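Local coordinates for secreted effector protein SopD (Salmonella typhimurium, PDB 5CPC) that acts as a secreted virulence effector that alters host cell physiology, contributes to replication in macrophages and cooperates with SopB in membrane fission and macropinosome formation during invasion, at residues A[70-78]-A[253-264]; A[146-157]-A[175-186]. All blocks are in the same frame, centred on the assembly; numbering follows the deposited sequence.

Interaction 1. Residues A[70-78]-A[253-264]; sequences EMEVNVEDI and LLHSYSPFSEFK
Met71 and Phe260 touch where two loop segments meet at the protein surface. CB of Met71 comes to 3.6 Å from CD2 of Phe260. CG of Met71 lies anti to the carbonyl carbon (chi1 -50°), and the bends at chi2 and chi3 then carry the chain across the ring, with SD 4.9 Å from the ring centroid of Phe260, near the normal, and CE turned away from it. This is a distant Met-aromatic contact over a face; the edge of the same ring receives Glu72 O near its plane.

Behind these side chains the backbones form a single antiparallel bridge, with Val73 and Phe260 as a non-hydrogen-bonded pair between two straight hydrogen bonds. Ser261 N donates to Glu72 O at 2.8 Å, and Asn74 N donates to Pro259 O at 2.9 Å. The bridge brings the loop leading into helix 76-90 against the one following helix 248-256.

On one flank Glu72 OE1 lies 2.8 Å from Glu262 OE1, two acceptors with their carboxylates nearly perpendicular, a closeness that would probably favour protonation of one. Asn74 ND2 is bonded to Asn129 OD1.

Toward the interior the chemistry turns apolar. Val75 CG1 packs on Pro259 CB at 3.7 Å. Ile78 lays two methyls against one side of the phenol end of Tyr257, with CG2 3.7 Å from Tyr257 OH and CD1 4.0 Å from Tyr257 CZ. Buried and without a polar partner in the model, Tyr257 OH has these methyls and Val75 CG1 as its neighbours across the contact.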
loop_
_atom_site.group_PDB
_atom_site.type_symbol
_atom_site.label_atom_id
_atom_site.label_comp_id
_atom_site.label_asym_id
_atom_site.label_seq_id
_atom_site.Cartn_x
_atom_site.Cartn_y
_atom_site.Cartn_z
ATOM N N GLU A 70 13.371 -4.929 -22.233
ATOM C CA GLU A 70 12.973 -4.305 -20.948
ATOM C C GLU A 70 12.120 -3.037 -21.127
ATOM O O GLU A 70 12.499 -2.120 -21.828
ATOM C CB GLU A 70 14.234 -4.005 -20.086
ATOM N N MET A 71 10.968 -2.978 -20.493
ATOM C CA MET A 71 10.175 -1.744 -20.555
ATOM C C MET A 71 10.784 -0.646 -19.678
ATOM O O MET A 71 11.364 -0.939 -18.628
ATOM C CB MET A 71 8.743 -2.011 -20.118
ATOM C CG MET A 71 8.090 -3.194 -20.795
ATOM S SD MET A 71 6.360 -2.773 -21.114
ATOM C CE MET A 71 6.585 -1.773 -22.611
ATOM N N GLU A 72 10.686 0.607 -20.110
ATOM C CA GLU A 72 11.252 1.690 -19.301
ATOM C C GLU A 72 10.415 1.819 -18.028
ATOM O O GLU A 72 9.209 1.594 -18.036
ATOM C CB GLU A 72 11.328 3.030 -20.057
ATOM C CG GLU A 72 9.996 3.504 -20.720
ATOM C CD GLU A 72 10.145 4.752 -21.619
ATOM O OE1 GLU A 72 9.459 4.812 -22.686
ATOM O OE2 GLU A 72 10.956 5.656 -21.265
ATOM N N VAL A 73 11.076 2.166 -16.947
ATOM C CA VAL A 73 10.483 2.154 -15.629
ATOM C C VAL A 73 10.720 3.527 -14.999
ATOM O O VAL A 73 11.748 4.188 -15.283
ATOM C CB VAL A 73 11.132 1.005 -14.832
ATOM C CG1 VAL A 73 12.081 1.480 -13.807
ATOM C CG2 VAL A 73 10.079 0.118 -14.239
ATOM N N ASN A 74 9.786 3.956 -14.144
ATOM C CA ASN A 74 9.818 5.294 -13.524
ATOM C C ASN A 74 9.858 5.171 -11.983
ATOM O O ASN A 74 8.820 5.248 -11.317
ATOM C CB ASN A 74 8.604 6.099 -14.032
ATOM C CG ASN A 74 8.466 7.491 -13.356
ATOM O OD1 ASN A 74 9.450 8.065 -12.878
ATOM N ND2 ASN A 74 7.236 8.035 -13.336
ATOM N N VAL A 75 11.029 4.909 -11.416
ATOM C CA VAL A 75 11.075 4.534 -9.990
ATOM C C VAL A 75 12.039 5.332 -9.143
ATOM O O VAL A 75 12.340 4.953 -7.995
ATOM C CB VAL A 75 11.310 3.013 -9.776
ATOM C CG1 VAL A 75 10.168 2.212 -10.439
ATOM C CG2 VAL A 75 12.715 2.556 -10.312
ATOM N N GLU A 76 12.515 6.450 -9.684
ATOM C CA GLU A 76 13.555 7.178 -9.002
ATOM C C GLU A 76 12.930 7.771 -7.714
ATOM O O GLU A 76 13.428 7.568 -6.629
ATOM C CB GLU A 76 14.231 8.308 -9.964
ATOM N N ASP A 77 11.825 8.468 -7.848
ATOM C CA ASP A 77 11.079 9.004 -6.684
ATOM C C ASP A 77 10.657 7.975 -5.661
ATOM O O ASP A 77 10.998 8.137 -4.473
ATOM C CB ASP A 77 9.942 9.895 -7.133
ATOM C CG ASP A 77 10.437 10.977 -8.081
ATOM O OD1 ASP A 77 10.831 12.075 -7.635
ATOM O OD2 ASP A 77 10.485 10.701 -9.289
ATOM N N ILE A 78 10.014 6.878 -6.095
ATOM C CA ILE A 78 9.586 5.875 -5.119
ATOM C C ILE A 78 10.775 5.231 -4.386
ATOM O O ILE A 78 10.715 5.066 -3.169
ATOM C CB ILE A 78 8.559 4.791 -5.716
ATOM C CG1 ILE A 78 7.688 4.189 -4.598
ATOM C CG2 ILE A 78 9.268 3.728 -6.606
ATOM C CD1 ILE A 78 6.666 3.106 -5.100
ATOM N N LEU A 253 -1.608 1.757 -4.554
ATOM C CA LEU A 253 -0.230 1.344 -4.450
ATOM C C LEU A 253 -0.077 -0.143 -4.109
ATOM O O LEU A 253 0.864 -0.803 -4.636
ATOM C CB LEU A 253 0.551 2.255 -3.499
ATOM C CG LEU A 253 2.061 2.248 -3.436
ATOM C CD1 LEU A 253 2.729 2.865 -4.677
ATOM C CD2 LEU A 253 2.436 2.997 -2.213
ATOM N N LEU A 254 -0.982 -0.683 -3.274
ATOM C CA LEU A 254 -1.007 -2.140 -3.018
ATOM C C LEU A 254 -1.383 -2.969 -4.200
ATOM O O LEU A 254 -0.730 -3.955 -4.454
ATOM C CB LEU A 254 -1.938 -2.519 -1.873
ATOM C CG LEU A 254 -1.434 -2.039 -0.519
ATOM C CD1 LEU A 254 -2.578 -2.111 0.526
ATOM C CD2 LEU A 254 -0.171 -2.897 -0.098
ATOM N N HIS A 255 -2.443 -2.614 -4.931
ATOM C CA HIS A 255 -3.063 -3.578 -5.875
ATOM C C HIS A 255 -3.096 -3.183 -7.317
ATOM O O HIS A 255 -3.333 -4.020 -8.170
ATOM C CB HIS A 255 -4.523 -3.947 -5.442
ATOM C CG HIS A 255 -4.626 -4.432 -4.029
ATOM N ND1 HIS A 255 -4.212 -5.687 -3.640
ATOM C CD2 HIS A 255 -5.114 -3.836 -2.912
ATOM C CE1 HIS A 255 -4.412 -5.831 -2.336
ATOM N NE2 HIS A 255 -4.953 -4.720 -1.871
ATOM N N SER A 256 -2.903 -1.907 -7.603
ATOM C CA SER A 256 -2.950 -1.432 -9.000
ATOM C C SER A 256 -1.665 -0.798 -9.598
ATOM O O SER A 256 -1.531 -0.663 -10.820
ATOM C CB SER A 256 -4.155 -0.526 -9.179
ATOM O OG SER A 256 -5.277 -1.313 -8.908
ATOM N N TYR A 257 -0.726 -0.451 -8.733
ATOM C CA TYR A 257 0.476 0.272 -9.142
ATOM C C TYR A 257 1.266 -0.488 -10.199
ATOM O O TYR A 257 1.584 -1.638 -9.977
ATOM C CB TYR A 257 1.352 0.473 -7.895
ATOM C CG TYR A 257 2.782 0.903 -8.143
ATOM C CD1 TYR A 257 3.092 2.232 -8.502
ATOM C CD2 TYR A 257 3.831 0.000 -7.978
ATOM C CE1 TYR A 257 4.400 2.630 -8.712
ATOM C CE2 TYR A 257 5.151 0.379 -8.222
ATOM C CZ TYR A 257 5.420 1.699 -8.575
ATOM O OH TYR A 257 6.709 2.077 -8.748
ATOM N N SER A 258 1.570 0.155 -11.327
ATOM C CA SER A 258 2.635 -0.321 -12.237
ATOM C C SER A 258 3.795 0.686 -12.324
ATOM O O SER A 258 3.564 1.876 -12.625
ATOM C CB SER A 258 2.099 -0.558 -13.641
ATOM O OG SER A 258 3.090 -0.232 -14.617
ATOM N N PRO A 259 5.036 0.205 -12.093
ATOM C CA PRO A 259 6.226 1.040 -12.137
ATOM C C PRO A 259 6.626 1.409 -13.546
ATOM O O PRO A 259 7.445 2.336 -13.732
ATOM C CB PRO A 259 7.300 0.136 -11.527
ATOM C CG PRO A 259 6.885 -1.233 -11.955
ATOM C CD PRO A 259 5.380 -1.185 -11.743
ATOM N N PHE A 260 6.078 0.682 -14.524
ATOM C CA PHE A 260 6.412 0.872 -15.938
ATOM C C PHE A 260 5.973 2.225 -16.413
ATOM O O PHE A 260 4.812 2.601 -16.275
ATOM C CB PHE A 260 5.791 -0.225 -16.840
ATOM C CG PHE A 260 6.325 -1.580 -16.559
ATOM C CD1 PHE A 260 5.491 -2.594 -16.152
ATOM C CD2 PHE A 260 7.687 -1.825 -16.643
ATOM C CE1 PHE A 260 5.993 -3.839 -15.861
ATOM C CE2 PHE A 260 8.198 -3.055 -16.345
ATOM C CZ PHE A 260 7.348 -4.072 -15.958
ATOM N N SER A 261 6.905 2.931 -17.023
ATOM C CA SER A 261 6.704 4.312 -17.336
ATOM C C SER A 261 5.624 4.585 -18.365
ATOM O O SER A 261 5.036 5.675 -18.389
ATOM C CB SER A 261 8.005 4.874 -17.854
ATOM O OG SER A 261 7.702 5.844 -18.825
ATOM N N GLU A 262 5.409 3.605 -19.238
ATOM C CA GLU A 262 4.660 3.796 -20.487
ATOM C C GLU A 262 3.138 3.800 -20.305
ATOM O O GLU A 262 2.407 4.441 -21.080
ATOM C CB GLU A 262 5.099 2.757 -21.537
ATOM C CG GLU A 262 5.174 3.266 -23.012
ATOM C CD GLU A 262 5.698 4.710 -23.175
ATOM O OE1 GLU A 262 6.813 4.904 -23.736
ATOM O OE2 GLU A 262 4.982 5.653 -22.757
ATOM N N PHE A 263 2.665 3.076 -19.292
ATOM C CA PHE A 263 1.277 3.176 -18.888
ATOM C C PHE A 263 1.206 4.108 -17.665
ATOM O O PHE A 263 1.073 3.676 -16.501
ATOM C CB PHE A 263 0.673 1.796 -18.600
ATOM N N LYS A 264 1.326 5.401 -17.952
ATOM C CA LYS A 264 1.085 6.412 -16.949
ATOM C C LYS A 264 -0.433 6.659 -16.852
ATOM O O LYS A 264 -0.946 6.818 -15.735
ATOM C CB LYS A 264 1.881 7.690 -17.257
ATOM C CG LYS A 264 1.872 8.739 -16.150
ATOM C CD LYS A 264 3.057 9.672 -16.258
ATOM C CE LYS A 264 4.285 9.085 -15.569
ATOM N NZ LYS A 264 5.435 10.009 -15.721
#

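Interaction 2. Residues A[146-157]-A[175-186]; sequences LFLQICEVIGSK and EVTGNAQIKTAV
Ala180 O is gripped twice by one residue: Thr184 N gives it the routine helical bond, and Thr184 OG1 adds a second at 2.7 Å, reaching the oxygen from above the carbonyl plane. This double hold lies in the first turn of helix 180-190, for which Asn179 occupies the N-cap position, and it sits on the side turned from helix 141-160.

Across the interface itself the contact is mainly hydrocarbon, and no hydrogen bond spans it. Ile182 is the central side chain. Its CG1 slides past Val153 in the opposite direction, 3.6 Å from Val153 CG2, while CD1 reaches on toward the backbone of the facing helix, 3.7 Å from Gln149 O, and touches Ile150 CG1 at a right-angled crossing. With CG1 anti to the carbonyl carbon (chi1 -79°) and a further bend at chi2, the tip is set among Gln149, Ile150 and Val153. One turn along, Ala185 CB receives Leu146 CD1 at 3.8 Å and the amide end of Gln149 from another side; Val186 CG2 extends the patch against both methyls of Leu146.

At the other end of the interface the preceding helix takes over. Val176 fits its two methyls against Ile154, CG1 lying 3.8 Å from Ile154 CG1. Beyond it Lys157, bent at chi2, brings NZ to 3.9 Å from Glu175 OE1, a long salt bridge at the outer margin. Leu316, near the C-terminus, covers Ile182 and Val186 as well.

The short axes of 146-157 and 180-186 approach to 10.3 Å at 167°, the geometry of near-antiparallel helix packing in the helical part of this mixed alpha/beta chain, where helix 141-160 packs against helices 169-177 and 180-190.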
loop_
_atom_site.group_PDB
_atom_site.type_symbol
_atom_site.label_atom_id
_atom_site.label_comp_id
_atom_site.label_asym_id
_atom_site.label_seq_id
_atom_site.Cartn_x
_atom_site.Cartn_y
_atom_site.Cartn_z
ATOM N N LEU A 146 1.420 5.008 6.664
ATOM C CA LEU A 146 1.264 3.711 6.032
ATOM C C LEU A 146 1.698 3.663 4.540
ATOM O O LEU A 146 2.271 2.662 4.078
ATOM C CB LEU A 146 -0.178 3.175 6.196
ATOM C CG LEU A 146 -0.482 1.877 5.463
ATOM C CD1 LEU A 146 0.301 0.765 6.140
ATOM C CD2 LEU A 146 -1.998 1.503 5.491
ATOM N N PHE A 147 1.331 4.700 3.793
ATOM C CA PHE A 147 1.618 4.839 2.337
ATOM C C PHE A 147 3.115 4.771 2.172
ATOM O O PHE A 147 3.628 4.149 1.249
ATOM C CB PHE A 147 1.133 6.229 1.868
ATOM C CG PHE A 147 1.457 6.573 0.427
ATOM C CD1 PHE A 147 0.639 6.169 -0.592
ATOM C CD2 PHE A 147 2.591 7.334 0.109
ATOM C CE1 PHE A 147 0.947 6.475 -1.907
ATOM C CE2 PHE A 147 2.901 7.637 -1.186
ATOM C CZ PHE A 147 2.077 7.224 -2.201
ATOM N N LEU A 148 3.807 5.421 3.091
ATOM C CA LEU A 148 5.247 5.565 2.985
ATOM C C LEU A 148 5.904 4.209 3.303
ATOM O O LEU A 148 6.961 3.887 2.772
ATOM C CB LEU A 148 5.689 6.619 4.003
ATOM C CG LEU A 148 6.433 7.873 3.550
ATOM C CD1 LEU A 148 6.385 8.322 2.001
ATOM C CD2 LEU A 148 6.111 9.055 4.509
ATOM N N GLN A 149 5.283 3.450 4.202
ATOM C CA GLN A 149 5.795 2.139 4.642
ATOM C C GLN A 149 5.716 1.175 3.471
ATOM O O GLN A 149 6.641 0.367 3.275
ATOM C CB GLN A 149 5.035 1.534 5.819
ATOM C CG GLN A 149 5.261 2.194 7.190
ATOM C CD GLN A 149 4.433 1.479 8.255
ATOM O OE1 GLN A 149 4.769 0.366 8.679
ATOM N NE2 GLN A 149 3.320 2.073 8.627
ATOM N N ILE A 150 4.660 1.323 2.676
ATOM C CA ILE A 150 4.467 0.463 1.526
ATOM C C ILE A 150 5.493 0.874 0.477
ATOM O O ILE A 150 6.015 0.017 -0.226
ATOM C CB ILE A 150 3.022 0.586 0.968
ATOM C CG1 ILE A 150 2.013 0.003 1.993
ATOM C CG2 ILE A 150 2.850 -0.062 -0.443
ATOM C CD1 ILE A 150 0.608 0.650 1.887
ATOM N N CYS A 151 5.722 2.178 0.355
ATOM C CA CYS A 151 6.768 2.710 -0.503
ATOM C C CYS A 151 8.108 2.075 -0.154
ATOM O O CYS A 151 8.776 1.654 -1.057
ATOM C CB CYS A 151 6.836 4.263 -0.470
ATOM S SG CYS A 151 5.487 5.026 -1.447
ATOM N N GLU A 152 8.487 1.992 1.126
ATOM C CA GLU A 152 9.764 1.403 1.519
ATOM C C GLU A 152 9.863 -0.030 0.999
ATOM O O GLU A 152 10.912 -0.425 0.445
ATOM C CB GLU A 152 9.964 1.324 3.020
ATOM C CG GLU A 152 9.434 2.550 3.740
ATOM C CD GLU A 152 9.969 2.742 5.152
ATOM O OE1 GLU A 152 9.906 3.922 5.623
ATOM O OE2 GLU A 152 10.470 1.746 5.739
ATOM N N VAL A 153 8.789 -0.805 1.194
ATOM C CA VAL A 153 8.844 -2.215 0.943
ATOM C C VAL A 153 8.979 -2.419 -0.545
ATOM O O VAL A 153 9.847 -3.189 -0.996
ATOM C CB VAL A 153 7.638 -2.966 1.602
ATOM C CG1 VAL A 153 7.462 -4.386 1.015
ATOM C CG2 VAL A 153 7.889 -3.071 3.059
ATOM N N ILE A 154 8.192 -1.669 -1.314
ATOM C CA ILE A 154 8.198 -1.762 -2.761
ATOM C C ILE A 154 9.583 -1.387 -3.310
ATOM O O ILE A 154 10.104 -2.006 -4.277
ATOM C CB ILE A 154 7.214 -0.796 -3.397
ATOM C CG1 ILE A 154 5.765 -1.237 -3.157
ATOM C CG2 ILE A 154 7.403 -0.805 -4.893
ATOM C CD1 ILE A 154 4.686 -0.265 -3.743
ATOM N N GLY A 155 10.135 -0.325 -2.704
ATOM C CA GLY A 155 11.423 0.209 -3.090
ATOM C C GLY A 155 12.478 -0.818 -2.796
ATOM O O GLY A 155 13.278 -1.121 -3.651
ATOM N N SER A 156 12.427 -1.402 -1.620
ATOM C CA SER A 156 13.372 -2.427 -1.286
ATOM C C SER A 156 13.292 -3.717 -2.132
ATOM O O SER A 156 14.321 -4.373 -2.329
ATOM C CB SER A 156 13.248 -2.742 0.162
ATOM O OG SER A 156 13.907 -3.942 0.494
ATOM N N LYS A 157 12.108 -4.071 -2.664
ATOM C CA LYS A 157 12.007 -5.281 -3.484
ATOM C C LYS A 157 12.554 -4.987 -4.839
ATOM O O LYS A 157 13.226 -5.837 -5.428
ATOM C CB LYS A 157 10.576 -5.802 -3.600
ATOM C CG LYS A 157 9.980 -6.191 -2.266
ATOM C CD LYS A 157 10.684 -7.377 -1.652
ATOM C CE LYS A 157 9.935 -7.759 -0.401
ATOM N NZ LYS A 157 10.383 -9.047 0.154
ATOM N N GLU A 175 4.996 -10.175 -3.488
ATOM C CA GLU A 175 6.022 -10.043 -2.474
ATOM C C GLU A 175 5.733 -8.869 -1.624
ATOM O O GLU A 175 6.058 -8.845 -0.423
ATOM C CB GLU A 175 7.437 -9.899 -3.100
ATOM C CG GLU A 175 7.988 -11.245 -3.602
ATOM C CD GLU A 175 8.037 -12.284 -2.502
ATOM O OE1 GLU A 175 8.794 -12.129 -1.531
ATOM O OE2 GLU A 175 7.318 -13.270 -2.611
ATOM N N VAL A 176 5.183 -7.852 -2.238
ATOM C CA VAL A 176 4.819 -6.664 -1.441
ATOM C C VAL A 176 3.567 -7.015 -0.603
ATOM O O VAL A 176 3.590 -6.916 0.630
ATOM C CB VAL A 176 4.536 -5.475 -2.351
ATOM C CG1 VAL A 176 4.028 -4.251 -1.515
ATOM C CG2 VAL A 176 5.772 -5.147 -3.226
ATOM N N THR A 177 2.486 -7.426 -1.294
ATOM C CA THR A 177 1.167 -7.681 -0.613
ATOM C C THR A 177 1.270 -8.838 0.405
ATOM O O THR A 177 0.685 -8.779 1.501
ATOM C CB THR A 177 -0.075 -7.789 -1.601
ATOM O OG1 THR A 177 0.066 -8.896 -2.506
ATOM C CG2 THR A 177 -0.271 -6.519 -2.400
ATOM N N GLY A 178 2.127 -9.819 0.099
ATOM C CA GLY A 178 2.398 -10.949 1.010
ATOM C C GLY A 178 3.276 -10.634 2.213
ATOM O O GLY A 178 3.360 -11.423 3.149
ATOM N N ASN A 179 3.943 -9.482 2.172
ATOM C CA ASN A 179 4.905 -9.075 3.193
ATOM C C ASN A 179 4.355 -8.893 4.621
ATOM O O ASN A 179 3.524 -8.034 4.890
ATOM C CB ASN A 179 5.601 -7.782 2.735
ATOM C CG ASN A 179 6.703 -7.374 3.650
ATOM O OD1 ASN A 179 7.878 -7.732 3.428
ATOM N ND2 ASN A 179 6.376 -6.630 4.670
ATOM N N ALA A 180 4.907 -9.651 5.545
ATOM C CA ALA A 180 4.502 -9.654 6.939
ATOM C C ALA A 180 4.227 -8.313 7.590
ATOM O O ALA A 180 3.087 -8.041 8.044
ATOM C CB ALA A 180 5.503 -10.471 7.785
ATOM N N GLN A 181 5.237 -7.465 7.682
ATOM C CA GLN A 181 5.022 -6.171 8.378
ATOM C C GLN A 181 4.045 -5.207 7.657
ATOM O O GLN A 181 3.401 -4.412 8.336
ATOM C CB GLN A 181 6.345 -5.422 8.706
ATOM C CG GLN A 181 7.535 -5.744 7.791
ATOM C CD GLN A 181 8.243 -7.027 8.218
ATOM O OE1 GLN A 181 8.696 -7.839 7.386
ATOM N NE2 GLN A 181 8.294 -7.240 9.523
ATOM N N ILE A 182 3.982 -5.263 6.316
ATOM C CA ILE A 182 2.968 -4.507 5.523
ATOM C C ILE A 182 1.570 -5.063 5.911
ATOM O O ILE A 182 0.848 -4.378 6.584
ATOM C CB ILE A 182 3.270 -4.523 4.008
ATOM C CG1 ILE A 182 4.363 -3.502 3.677
ATOM C CG2 ILE A 182 2.035 -4.231 3.142
ATOM C CD1 ILE A 182 4.239 -2.144 4.394
ATOM N N LYS A 183 1.300 -6.346 5.663
ATOM C CA LYS A 183 0.113 -7.016 6.250
ATOM C C LYS A 183 -0.251 -6.542 7.643
ATOM O O LYS A 183 -1.315 -5.950 7.865
ATOM C CB LYS A 183 0.254 -8.530 6.267
ATOM C CG LYS A 183 -0.098 -9.147 4.931
ATOM C CD LYS A 183 0.322 -10.576 4.899
ATOM C CE LYS A 183 -0.589 -11.412 5.757
ATOM N NZ LYS A 183 -0.444 -12.835 5.317
ATOM N N THR A 184 0.661 -6.765 8.575
ATOM C CA THR A 184 0.504 -6.307 9.943
ATOM C C THR A 184 0.165 -4.816 10.046
ATOM O O THR A 184 -0.755 -4.462 10.797
ATOM C CB THR A 184 1.773 -6.640 10.742
ATOM O OG1 THR A 184 2.003 -8.035 10.560
ATOM C CG2 THR A 184 1.602 -6.339 12.260
ATOM N N ALA A 185 0.867 -3.963 9.291
ATOM C CA ALA A 185 0.582 -2.523 9.343
ATOM C C ALA A 185 -0.780 -2.165 8.728
ATOM O O ALA A 185 -1.503 -1.390 9.288
ATOM C CB ALA A 185 1.618 -1.752 8.657
ATOM N N VAL A 186 -1.095 -2.701 7.566
ATOM C CA VAL A 186 -2.405 -2.463 6.997
ATOM C C VAL A 186 -3.563 -2.874 7.973
ATOM O O VAL A 186 -4.424 -2.063 8.236
ATOM C CB VAL A 186 -2.517 -3.102 5.629
ATOM C CG1 VAL A 186 -3.912 -2.926 5.064
ATOM C CG2 VAL A 186 -1.410 -2.496 4.695
#

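Interaction 2 lies inside the loop of chain closed by interaction 1 and nearer the middle of the molecule. Their chemistry follows their depth: the outer half of 70-78 with 253-264 relies on backbone hydrogen bonds between two loop segments among charged residues, whereas 146-157 with 175-186 depends on interdigitated aliphatic side chains, with charge confined to its margin. Helix 141-160 joins the two. Leu253, the inner end of interaction 1, rests on Ile150, Cys151 and Ile154, and Ile78 also touches Cys151. Ile150 and Ile154 meanwhile serve the helix packing of interaction 2, so the inner end of interaction 1 continues into the apolar packing of interaction 2.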